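Local coordinates for protein superoxide dismutase [Fe] (Aquifex pyrophilus, PDB 1COJ) that converts toxic superoxide radicals into oxygen and hydrogen peroxide, using one iron ion in each subunit of a homotetramer, at residues E6-L11 against L80-F85; F85-P90 against P158-D163; Q43-L46 against N50-D53. All coordinates share one frame; numbering follows the deposited sequence.

Contact 1. Residues E6-L11 against L80-F85. With FE (Fe (III) ion), chain B.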
# COMPACT_ATOMS: atom_id res chain seq x y z
N GLU A 6 -5.61 -21.74 -16.56
CA GLU A 6 -6.42 -21.44 -17.73
C GLU A 6 -7.75 -20.97 -17.19
O GLU A 6 -8.20 -21.44 -16.14
CB GLU A 6 -6.58 -22.66 -18.65
CG GLU A 6 -5.32 -23.00 -19.47
CD GLU A 6 -4.80 -21.84 -20.34
OE1 GLU A 6 -3.60 -21.87 -20.69
OE2 GLU A 6 -5.58 -20.92 -20.69
N PRO A 7 -8.39 -20.00 -17.87
CA PRO A 7 -9.68 -19.49 -17.41
C PRO A 7 -10.76 -20.56 -17.38
O PRO A 7 -10.70 -21.55 -18.12
CB PRO A 7 -9.98 -18.38 -18.42
CG PRO A 7 -9.30 -18.85 -19.66
CD PRO A 7 -7.99 -19.36 -19.14
N LYS A 8 -11.73 -20.39 -16.49
CA LYS A 8 -12.84 -21.32 -16.38
C LYS A 8 -14.06 -20.68 -17.02
O LYS A 8 -14.88 -20.07 -16.34
CB LYS A 8 -13.10 -21.66 -14.91
CG LYS A 8 -11.89 -22.26 -14.23
CD LYS A 8 -12.21 -22.70 -12.82
CE LYS A 8 -10.98 -23.29 -12.17
NZ LYS A 8 -11.31 -23.85 -10.83
N ASP A 9 -14.17 -20.84 -18.33
CA ASP A 9 -15.28 -20.27 -19.10
C ASP A 9 -16.66 -20.67 -18.60
O ASP A 9 -17.59 -19.88 -18.67
CB ASP A 9 -15.15 -20.60 -20.58
CG ASP A 9 -14.07 -19.80 -21.26
OD1 ASP A 9 -14.28 -18.60 -21.52
OD2 ASP A 9 -12.99 -20.37 -21.51
N HIS A 10 -16.78 -21.87 -18.05
CA HIS A 10 -18.06 -22.35 -17.56
C HIS A 10 -18.60 -21.55 -16.38
O HIS A 10 -19.74 -21.75 -15.96
CB HIS A 10 -17.96 -23.84 -17.18
CG HIS A 10 -17.21 -24.10 -15.92
ND1 HIS A 10 -15.87 -24.40 -15.88
CD2 HIS A 10 -17.64 -24.16 -14.62
CE1 HIS A 10 -15.49 -24.62 -14.64
NE2 HIS A 10 -16.55 -24.48 -13.85
N LEU A 11 -17.78 -20.65 -15.84
CA LEU A 11 -18.16 -19.82 -14.70
C LEU A 11 -18.82 -18.50 -15.11
O LEU A 11 -19.34 -17.78 -14.25
CB LEU A 11 -16.91 -19.50 -13.87
CG LEU A 11 -16.69 -20.17 -12.51
CD1 LEU A 11 -17.19 -21.59 -12.48
CD2 LEU A 11 -15.21 -20.10 -12.16
N LEU A 80 -10.25 -14.71 -6.64
CA LEU A 80 -11.38 -13.90 -6.20
C LEU A 80 -12.45 -13.78 -7.28
O LEU A 80 -13.64 -13.85 -6.98
CB LEU A 80 -10.90 -12.53 -5.73
CG LEU A 80 -10.56 -12.36 -4.23
CD1 LEU A 80 -10.16 -13.65 -3.56
CD2 LEU A 80 -9.48 -11.30 -4.08
N HIS A 81 -12.03 -13.63 -8.53
CA HIS A 81 -12.99 -13.53 -9.63
C HIS A 81 -13.73 -14.84 -9.84
O HIS A 81 -14.94 -14.84 -10.09
CB HIS A 81 -12.33 -13.06 -10.92
CG HIS A 81 -12.15 -11.57 -10.99
ND1 HIS A 81 -11.01 -10.92 -10.59
CD2 HIS A 81 -13.03 -10.60 -11.34
CE1 HIS A 81 -11.22 -9.60 -10.70
NE2 HIS A 81 -12.43 -9.36 -11.15
N GLU A 82 -13.03 -15.96 -9.70
CA GLU A 82 -13.67 -17.26 -9.87
C GLU A 82 -14.71 -17.51 -8.78
O GLU A 82 -15.76 -18.09 -9.04
CB GLU A 82 -12.63 -18.38 -9.91
CG GLU A 82 -11.77 -18.30 -11.15
CD GLU A 82 -10.82 -19.47 -11.30
OE1 GLU A 82 -10.22 -19.58 -12.39
OE2 GLU A 82 -10.65 -20.26 -10.35
N LEU A 83 -14.42 -17.04 -7.57
CA LEU A 83 -15.34 -17.19 -6.45
C LEU A 83 -16.55 -16.27 -6.63
O LEU A 83 -17.67 -16.59 -6.24
CB LEU A 83 -14.63 -16.86 -5.13
CG LEU A 83 -13.55 -17.84 -4.66
CD1 LEU A 83 -12.73 -17.21 -3.54
CD2 LEU A 83 -14.20 -19.13 -4.18
N TYR A 84 -16.30 -15.12 -7.25
CA TYR A 84 -17.33 -14.12 -7.51
C TYR A 84 -18.31 -14.58 -8.60
O TYR A 84 -19.51 -14.70 -8.35
CB TYR A 84 -16.64 -12.80 -7.91
CG TYR A 84 -17.55 -11.69 -8.39
CD1 TYR A 84 -18.33 -10.96 -7.50
CD2 TYR A 84 -17.58 -11.34 -9.74
CE1 TYR A 84 -19.11 -9.89 -7.94
CE2 TYR A 84 -18.35 -10.27 -10.19
CZ TYR A 84 -19.11 -9.54 -9.28
OH TYR A 84 -19.80 -8.43 -9.71
N PHE A 85 -17.80 -14.85 -9.79
CA PHE A 85 -18.65 -15.30 -10.90
C PHE A 85 -19.34 -16.62 -10.59
O PHE A 85 -20.53 -16.79 -10.87
CB PHE A 85 -17.82 -15.45 -12.18
CG PHE A 85 -17.31 -14.15 -12.73
CD1 PHE A 85 -18.17 -13.09 -12.97
CD2 PHE A 85 -15.95 -13.99 -13.02
CE1 PHE A 85 -17.71 -11.90 -13.50
CE2 PHE A 85 -15.48 -12.80 -13.55
CZ PHE A 85 -16.35 -11.75 -13.79
FE FE B . -13.21 -7.35 -10.92
O HOH W 1 -7.98 -20.87 -13.24
O HOH W 2 -11.88 -6.81 -9.52
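Leu-11 and Phe-85 mark the nearest approach of the two backbones, their CA atoms 5.9 Å apart, where a loop near the N terminus meets the C-terminal end of helix 63-86. A short 3-10 segment, 9-11, follows Lys-8, and a 3.0 Å bond from Leu-11 N to Lys-8 O closes the turn; both side chains start out toward the helix. The Leu-11 carbonyl oxygen rests 3.5 Å from Phe-85 CB, while CD2 of Leu-11 reaches CB of Glu-82 at 3.8 Å, the two side chains crossing at about a right angle. Glu-82 stretches out from the helix with CG anti to its carbonyl carbon (chi1 -67°), and its carboxylate lies across the extended lysine chain. Lys-8 NZ makes a long salt bridge of 3.7 Å to Glu-82 OE2. OE1 of Glu-82 has firmer partners: it accepts a 2.7 Å hydrogen bond from a water that also donates to Glu-6 O, and bonds to the hydroxyl of Tyr-32, which in turn binds Lys-8 N. The loop is thus tied across both helices of the alpha-hairpin domain of iron/manganese superoxide dismutases. On the same helix, His-81 turns its ring away from the loop and binds the iron through NE2 at 2.2 Å; its ND1 is held by Gly-77 O, one turn earlier. Ile-211 of the second subunit packs on Lys-8 and Glu-82.

Contact 2. Residues F85-P90 against P158-D163. With FE (Fe (III) ion), chain B.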
# COMPACT_ATOMS: atom_id res chain seq x y z
N PHE A 85 -17.80 -14.85 -9.79
CA PHE A 85 -18.65 -15.30 -10.90
C PHE A 85 -19.34 -16.62 -10.59
O PHE A 85 -20.53 -16.79 -10.87
CB PHE A 85 -17.82 -15.45 -12.18
CG PHE A 85 -17.31 -14.15 -12.73
CD1 PHE A 85 -18.17 -13.09 -12.97
CD2 PHE A 85 -15.95 -13.99 -13.02
CE1 PHE A 85 -17.71 -11.90 -13.50
CE2 PHE A 85 -15.48 -12.80 -13.55
CZ PHE A 85 -16.35 -11.75 -13.79
N GLY A 86 -18.60 -17.53 -9.96
CA GLY A 86 -19.13 -18.84 -9.62
C GLY A 86 -20.32 -18.88 -8.69
O GLY A 86 -21.03 -19.88 -8.63
N MET A 87 -20.56 -17.80 -7.96
CA MET A 87 -21.68 -17.78 -7.04
C MET A 87 -22.86 -16.92 -7.52
O MET A 87 -23.74 -16.60 -6.72
CB MET A 87 -21.23 -17.33 -5.65
CG MET A 87 -20.76 -15.88 -5.56
SD MET A 87 -20.35 -15.40 -3.88
CE MET A 87 -21.97 -15.17 -3.20
N LEU A 88 -22.87 -16.57 -8.80
CA LEU A 88 -23.95 -15.76 -9.36
C LEU A 88 -24.81 -16.55 -10.35
O LEU A 88 -24.29 -17.20 -11.26
CB LEU A 88 -23.39 -14.51 -10.04
CG LEU A 88 -22.73 -13.47 -9.13
CD1 LEU A 88 -21.97 -12.46 -9.96
CD2 LEU A 88 -23.78 -12.78 -8.27
N THR A 89 -26.13 -16.54 -10.13
CA THR A 89 -27.09 -17.21 -11.01
C THR A 89 -28.25 -16.25 -11.20
O THR A 89 -28.63 -15.56 -10.25
CB THR A 89 -27.65 -18.53 -10.40
OG1 THR A 89 -26.62 -19.18 -9.65
CG2 THR A 89 -28.09 -19.47 -11.45
N PRO A 90 -28.82 -16.18 -12.42
CA PRO A 90 -29.94 -15.27 -12.68
C PRO A 90 -31.10 -15.42 -11.70
O PRO A 90 -31.71 -16.48 -11.59
CB PRO A 90 -30.34 -15.63 -14.12
CG PRO A 90 -29.78 -17.01 -14.33
CD PRO A 90 -28.46 -16.92 -13.64
N PRO A 158 -13.00 -18.02 2.11
CA PRO A 158 -14.07 -17.18 1.54
C PRO A 158 -15.39 -17.89 1.28
O PRO A 158 -15.41 -18.95 0.66
CB PRO A 158 -13.46 -16.70 0.21
CG PRO A 158 -11.99 -16.98 0.34
CD PRO A 158 -11.95 -18.26 1.11
N LEU A 159 -16.48 -17.27 1.70
CA LEU A 159 -17.81 -17.83 1.48
C LEU A 159 -18.53 -16.92 0.49
O LEU A 159 -19.05 -17.39 -0.52
CB LEU A 159 -18.60 -17.92 2.79
CG LEU A 159 -17.98 -18.73 3.93
CD1 LEU A 159 -18.94 -18.77 5.10
CD2 LEU A 159 -17.64 -20.15 3.47
N ILE A 160 -18.57 -15.63 0.80
CA ILE A 160 -19.22 -14.65 -0.08
C ILE A 160 -18.17 -13.60 -0.46
O ILE A 160 -17.51 -13.03 0.42
CB ILE A 160 -20.43 -13.95 0.60
CG1 ILE A 160 -21.53 -14.97 0.91
CG2 ILE A 160 -20.96 -12.82 -0.29
CD1 ILE A 160 -22.75 -14.38 1.61
N VAL A 161 -18.03 -13.35 -1.76
CA VAL A 161 -17.05 -12.39 -2.26
C VAL A 161 -17.70 -11.34 -3.16
O VAL A 161 -18.32 -11.68 -4.17
CB VAL A 161 -15.93 -13.12 -3.06
CG1 VAL A 161 -14.92 -12.13 -3.58
CG2 VAL A 161 -15.24 -14.15 -2.17
N ILE A 162 -17.58 -10.07 -2.78
CA ILE A 162 -18.16 -8.98 -3.56
C ILE A 162 -17.05 -8.11 -4.14
O ILE A 162 -16.21 -7.59 -3.41
CB ILE A 162 -19.08 -8.07 -2.71
CG1 ILE A 162 -20.10 -8.91 -1.93
CG2 ILE A 162 -19.81 -7.08 -3.62
CD1 ILE A 162 -21.03 -8.09 -1.05
N ASP A 163 -17.04 -7.98 -5.46
CA ASP A 163 -16.07 -7.17 -6.17
C ASP A 163 -16.52 -5.71 -6.11
O ASP A 163 -17.63 -5.39 -6.54
CB ASP A 163 -15.98 -7.61 -7.64
CG ASP A 163 -14.81 -6.99 -8.37
OD1 ASP A 163 -14.08 -6.17 -7.78
OD2 ASP A 163 -14.59 -7.35 -9.55
FE FE B . -13.21 -7.35 -10.92
O HOH W 2 -11.88 -6.81 -9.52
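Met-87 and Ile-160 bring their CA atoms within 8.0 Å of each other, where the chain leaving helix 63-86 passes strand 157-163, and the methionine side chain alone spans the interval between the two segments. Its CG stands between the backbone N and the carbonyl carbon (chi1 67°), and the chain runs straight on to the sulfur before bending at chi3, -77°, which brings the terminal methyl over Ile-160. CE meets Ile-160 CG2 at 3.9 Å, the two side chains crossing at about a right angle. The sulfur settles against the strand backbone, with SD 3.8 Å from Val-161 N and 4.1 Å from Leu-159 O. This carbonyl has a polar partner in Arg-196 of helix 190-207, whereas the buried N and O of Val-161 have none in the model, leaving the amide beside a weakly polar thioether. Val-193 and Phe-184 add to the apolar surroundings of the methionine. The strand itself is irregular here: Leu-159 and Ile-160 both face Leu-131 of the neighbouring strand 128-134, forming a classic beta bulge. Beyond it the strand carries Asp-163, whose OD2 binds the iron at 1.9 Å. The other carboxylate oxygen, OD1, accepts the backbone N-H of Tyr-165 and a weak bond of 2.9 Å from the iron-bound water, so the metal and the Tyr-165 N-H, with the weaker water bond, probably set the rotation of the carboxylate. Asp-163, that water and the three histidines His-27, His-81 and His-167 make up the five-ligand metal site characteristic of the iron/manganese superoxide dismutases, with the hairpin and the C-terminal domain both supplying ligands.

Contact 3. Residues Q43-L46 against N50-D53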
# COMPACT_ATOMS: atom_id res chain seq x y z
N GLN A 43 4.80 -16.89 -13.76
CA GLN A 43 5.25 -18.26 -13.48
C GLN A 43 6.43 -18.65 -14.35
O GLN A 43 7.39 -19.27 -13.87
CB GLN A 43 4.11 -19.27 -13.64
CG GLN A 43 3.01 -19.15 -12.59
CD GLN A 43 3.54 -19.02 -11.17
OE1 GLN A 43 3.28 -18.03 -10.49
NE2 GLN A 43 4.31 -20.00 -10.74
N GLU A 44 6.37 -18.28 -15.63
CA GLU A 44 7.45 -18.59 -16.56
C GLU A 44 8.74 -17.89 -16.16
O GLU A 44 9.81 -18.50 -16.14
CB GLU A 44 7.07 -18.17 -17.98
CG GLU A 44 5.87 -18.90 -18.56
CD GLU A 44 5.55 -18.41 -19.95
OE1 GLU A 44 5.53 -17.17 -20.16
OE2 GLU A 44 5.32 -19.25 -20.85
N LYS A 45 8.64 -16.60 -15.84
CA LYS A 45 9.80 -15.81 -15.45
C LYS A 45 10.37 -16.24 -14.11
O LYS A 45 11.58 -16.22 -13.91
CB LYS A 45 9.46 -14.33 -15.47
CG LYS A 45 9.26 -13.84 -16.89
CD LYS A 45 8.86 -12.38 -16.97
CE LYS A 45 8.80 -11.95 -18.43
NZ LYS A 45 8.36 -10.55 -18.61
N LEU A 46 9.50 -16.67 -13.21
CA LEU A 46 9.90 -17.13 -11.89
C LEU A 46 10.66 -18.47 -12.03
O LEU A 46 11.55 -18.77 -11.24
CB LEU A 46 8.65 -17.30 -11.03
CG LEU A 46 8.60 -16.74 -9.60
CD1 LEU A 46 9.52 -15.56 -9.40
CD2 LEU A 46 7.16 -16.36 -9.30
N ASN A 50 17.86 -17.62 -13.85
CA ASN A 50 18.79 -16.58 -14.24
C ASN A 50 18.10 -15.22 -14.21
O ASN A 50 18.69 -14.23 -13.77
CB ASN A 50 19.38 -16.85 -15.62
CG ASN A 50 20.30 -18.07 -15.64
OD1 ASN A 50 21.25 -18.15 -14.86
ND2 ASN A 50 20.01 -19.02 -16.52
N PHE A 51 16.86 -15.17 -14.68
CA PHE A 51 16.10 -13.93 -14.69
C PHE A 51 15.72 -13.59 -13.25
O PHE A 51 16.04 -12.50 -12.75
CB PHE A 51 14.83 -14.09 -15.53
CG PHE A 51 14.00 -12.84 -15.62
CD1 PHE A 51 14.41 -11.78 -16.42
CD2 PHE A 51 12.81 -12.73 -14.91
CE1 PHE A 51 13.64 -10.61 -16.50
CE2 PHE A 51 12.04 -11.57 -14.99
CZ PHE A 51 12.46 -10.51 -15.79
N ALA A 52 15.01 -14.49 -12.59
CA ALA A 52 14.62 -14.29 -11.20
C ALA A 52 15.72 -14.92 -10.35
O ALA A 52 15.53 -15.97 -9.75
CB ALA A 52 13.28 -14.96 -10.92
N ASP A 53 16.89 -14.29 -10.35
CA ASP A 53 18.01 -14.79 -9.59
C ASP A 53 17.75 -14.67 -8.09
O ASP A 53 17.72 -13.57 -7.54
CB ASP A 53 19.28 -14.03 -9.97
CG ASP A 53 20.54 -14.70 -9.45
OD1 ASP A 53 20.45 -15.49 -8.49
OD2 ASP A 53 21.63 -14.45 -10.01
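The Phe-51 ring takes the aliphatic part of Lys-45 at its CD2 and CE2 atoms, obliquely, with CB of the lysine 3.8 Å from CD2 of the ring. Farther along the extended lysine chain, CD lies 3.8 Å from Phe-51 CE2, so the methylenes run past the ring while the ammonium group travels on beyond it. There NZ forms salt bridges with Glu-41 of the same helix and Glu-63 of the third subunit. The ring reaches back to the helix because its CG is anti to the backbone N of Phe-51 (chi1 -179°). Leu-67 of helix 63-86 also packs on it. Replacing Phe-51 by an alanine would probably leave a gap between the Lys-45 methylenes and Leu-67, and the turn would lose its aromatic packing on the helix.

Next to the ring, Ala-52 sets its methyl 3.7 Å from the carbonyl oxygen of Lys-45 and 4.1 Å from CD1 of Leu-46. Ala-52 is the centre of an inverse gamma turn, closed by a weak bond of 3.1 Å from Asp-53 N to Phe-51 O. Arg-54 NH2 bonds to both Leu-46 O and Ala-52 O, joining the helix end to this turn. Leu-67 also touches Leu-46 and Ala-52; this is the beginning of the loop joining the two long helices at the tip of the alpha-hairpin, away from the metal site.

From the N terminus, the chain passes through 6-11 before entering helix 21-47, at whose end contact 3 closes a very short loop and starts the turn toward helix 63-86. Only when that second helix nears its end does contact 1 close, so contact 3 is nested inside its loop, the two centres about 27 Å apart. Contact 2 follows in series: its segments share Phe-85 with contact 1 and, at their nearest ends, lie 68 residues apart, closing on strand 157-163 and tying the hairpin to the C-terminal sheet. Contacts 1 and 2 touch and share the iron and its water, whereas contact 3 lies at the remote tip of the hairpin.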